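Local coordinates for protein aminotransferase AspB (Helicobacter pylori 26695, PDB 3EZS) that probably transfers amino groups between amino acids and keto acids with the help of pyridoxal 5'-phosphate, at residues Tyr308-Tyr313 with Ala353-Thr358. Residues are numbered along the deposited sequence; the frame is centred on the assembly and turned at random.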
loop_
_atom_site.group_PDB
_atom_site.type_symbol
_atom_site.label_atom_id
_atom_site.label_comp_id
_atom_site.label_asym_id
_atom_site.label_seq_id
_atom_site.Cartn_x
_atom_site.Cartn_y
_atom_site.Cartn_z
ATOM N N TYR A 308 -18.674 24.151 -0.146
ATOM C CA TYR A 308 -17.525 23.295 0.099
ATOM C C TYR A 308 -17.795 21.977 -0.643
ATOM O O TYR A 308 -18.961 21.596 -0.860
ATOM C CB TYR A 308 -17.322 23.013 1.618
ATOM C CG TYR A 308 -17.310 24.235 2.502
ATOM C CD1 TYR A 308 -16.122 24.907 2.779
ATOM C CD2 TYR A 308 -18.491 24.724 3.073
ATOM C CE1 TYR A 308 -16.107 26.059 3.580
ATOM C CE2 TYR A 308 -18.489 25.872 3.907
ATOM C CZ TYR A 308 -17.291 26.530 4.147
ATOM O OH TYR A 308 -17.261 27.658 4.943
ATOM N N SER A 309 -16.705 21.282 -0.976
ATOM C CA SER A 309 -16.704 20.025 -1.737
ATOM C C SER A 309 -17.134 20.384 -3.160
ATOM O O SER A 309 -17.329 21.546 -3.455
ATOM C CB SER A 309 -17.626 18.940 -1.129
ATOM O OG SER A 309 -18.970 18.995 -1.634
ATOM N N PHE A 310 -17.236 19.393 -4.036
ATOM C CA PHE A 310 -17.757 19.618 -5.375
ATOM C C PHE A 310 -19.062 18.823 -5.626
ATOM O O PHE A 310 -19.430 18.542 -6.782
ATOM C CB PHE A 310 -16.687 19.381 -6.459
ATOM C CG PHE A 310 -15.962 18.048 -6.393
ATOM C CD1 PHE A 310 -16.637 16.844 -6.366
ATOM C CD2 PHE A 310 -14.576 18.015 -6.494
ATOM C CE1 PHE A 310 -15.952 15.640 -6.362
ATOM C CE2 PHE A 310 -13.891 16.809 -6.498
ATOM C CZ PHE A 310 -14.586 15.627 -6.431
ATOM N N TYR A 311 -19.775 18.491 -4.544
ATOM C CA TYR A 311 -21.028 17.750 -4.637
ATOM C C TYR A 311 -22.280 18.614 -4.483
ATOM O O TYR A 311 -22.225 19.730 -3.946
ATOM C CB TYR A 311 -21.101 16.634 -3.585
ATOM C CG TYR A 311 -19.955 15.660 -3.661
ATOM C CD1 TYR A 311 -19.829 14.794 -4.738
ATOM C CD2 TYR A 311 -18.982 15.623 -2.669
ATOM C CE1 TYR A 311 -18.755 13.915 -4.824
ATOM C CE2 TYR A 311 -17.912 14.747 -2.747
ATOM C CZ TYR A 311 -17.798 13.908 -3.839
ATOM O OH TYR A 311 -16.729 13.035 -3.927
ATOM N N VAL A 312 -23.386 18.075 -4.996
ATOM C CA VAL A 312 -24.726 18.599 -4.777
ATOM C C VAL A 312 -25.506 17.401 -4.237
ATOM O O VAL A 312 -25.533 16.351 -4.882
ATOM C CB VAL A 312 -25.399 19.103 -6.050
ATOM C CG1 VAL A 312 -26.827 19.587 -5.744
ATOM C CG2 VAL A 312 -24.551 20.218 -6.708
ATOM N N TYR A 313 -26.078 17.544 -3.037
ATOM C CA TYR A 313 -26.891 16.507 -2.382
ATOM C C TYR A 313 -28.325 16.938 -2.696
ATOM O O TYR A 313 -28.930 17.711 -1.949
ATOM C CB TYR A 313 -26.567 16.490 -0.874
ATOM C CG TYR A 313 -27.039 15.277 -0.112
ATOM C CD1 TYR A 313 -26.539 14.001 -0.400
ATOM C CD2 TYR A 313 -27.941 15.398 0.928
ATOM C CE1 TYR A 313 -26.966 12.882 0.314
ATOM C CE2 TYR A 313 -28.367 14.282 1.651
ATOM C CZ TYR A 313 -27.879 13.033 1.344
ATOM O OH TYR A 313 -28.322 11.942 2.082
ATOM N N ALA A 353 -21.727 14.969 -8.850
ATOM C CA ALA A 353 -20.303 15.252 -8.722
ATOM C C ALA A 353 -19.935 16.252 -9.813
ATOM O O ALA A 353 -19.848 15.886 -10.979
ATOM C CB ALA A 353 -19.474 13.943 -8.845
ATOM N N LEU A 354 -19.725 17.516 -9.429
ATOM C CA LEU A 354 -19.472 18.582 -10.406
ATOM C C LEU A 354 -17.981 18.633 -10.769
ATOM O O LEU A 354 -17.265 19.585 -10.457
ATOM C CB LEU A 354 -19.991 19.923 -9.879
ATOM C CG LEU A 354 -21.450 19.931 -9.398
ATOM C CD1 LEU A 354 -21.852 21.352 -9.124
ATOM C CD2 LEU A 354 -22.447 19.271 -10.379
ATOM N N VAL A 355 -17.556 17.595 -11.484
ATOM C CA VAL A 355 -16.149 17.374 -11.806
ATOM C C VAL A 355 -15.765 17.759 -13.238
ATOM O O VAL A 355 -14.713 17.346 -13.731
ATOM C CB VAL A 355 -15.751 15.905 -11.458
ATOM C CG1 VAL A 355 -15.935 15.656 -9.957
ATOM C CG2 VAL A 355 -16.565 14.898 -12.268
ATOM N N TYR A 356 -16.593 18.578 -13.886
ATOM C CA TYR A 356 -16.317 19.034 -15.250
ATOM C C TYR A 356 -16.081 20.542 -15.273
ATOM O O TYR A 356 -16.432 21.241 -14.328
ATOM C CB TYR A 356 -17.476 18.702 -16.181
ATOM C CG TYR A 356 -17.706 17.237 -16.324
ATOM C CD1 TYR A 356 -18.529 16.569 -15.439
ATOM C CD2 TYR A 356 -17.110 16.510 -17.343
ATOM C CE1 TYR A 356 -18.755 15.237 -15.550
ATOM C CE2 TYR A 356 -17.317 15.154 -17.457
ATOM C CZ TYR A 356 -18.150 14.519 -16.551
ATOM O OH TYR A 356 -18.388 13.163 -16.629
ATOM N N ASP A 357 -15.491 21.036 -16.357
ATOM C CA ASP A 357 -15.312 22.470 -16.517
ATOM C C ASP A 357 -16.713 23.114 -16.535
ATOM O O ASP A 357 -17.655 22.579 -17.137
ATOM C CB ASP A 357 -14.544 22.805 -17.800
ATOM C CG ASP A 357 -14.007 24.221 -17.803
ATOM O OD1 ASP A 357 -13.824 24.830 -16.709
ATOM O OD2 ASP A 357 -13.743 24.721 -18.912
ATOM N N THR A 358 -16.832 24.272 -15.888
ATOM C CA THR A 358 -18.127 24.923 -15.676
ATOM C C THR A 358 -19.076 25.038 -16.893
ATOM O O THR A 358 -20.256 24.732 -16.775
ATOM C CB THR A 358 -17.925 26.275 -15.008
ATOM O OG1 THR A 358 -17.011 26.122 -13.900
ATOM C CG2 THR A 358 -19.277 26.844 -14.537
#
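The backbone N-H of L354 reaches F310 O at 2.9 Å, and with an N-H...O angle of 164° the bond is close to straight. The L354 side chain lies beside the same carbonyl, with CB 3.4 Å and CG 3.6 Å from F310 O, so that apolar carbons shield the accepting oxygen. How a chain can leave a sheet and still be held to it is well illustrated here. Y311 and A353 form an antiparallel, non-hydrogen-bonded pair between the edge strand 311-315 and the central strand 349-353 of a small three-stranded sheet; one step further, at F310 before strand 311-315 and L354 after strand 349-353, the F310-L354 bond carries the pairing past the strand ends, and L354 then turns the backbone as the centre of an inverse gamma turn. That turn begins the loop leading into helix 358-372. Beside it, V355 sets CG1 over one face of the F310 ring, 3.8 Å from the ring centroid and 19° off its normal, a CH-pi contact offset toward the rim, nearest CE1. A chi1 of 52° places CG of F310 between the backbone N and the carbonyl carbon, and the ring comes under V355 CG1. F310 also meets the ring of Y289. A353 approaches the Y311 ring obliquely, its CB 4.1 Å from Y311 CE1, and the tyrosine hydroxyl is hydrogen-bonded to that of Y196. V312 CG2 meets L354 CD1 at 3.8 Å, the two branched side chains lying across one another, while L354 also touches A296 of helix 280-299 and L361 and L365 of helix 358-372. Ahead of the strand, S309 OG accepts the N-H of Y311 at 3.1 Å in an ST turn and donates to Y308 O.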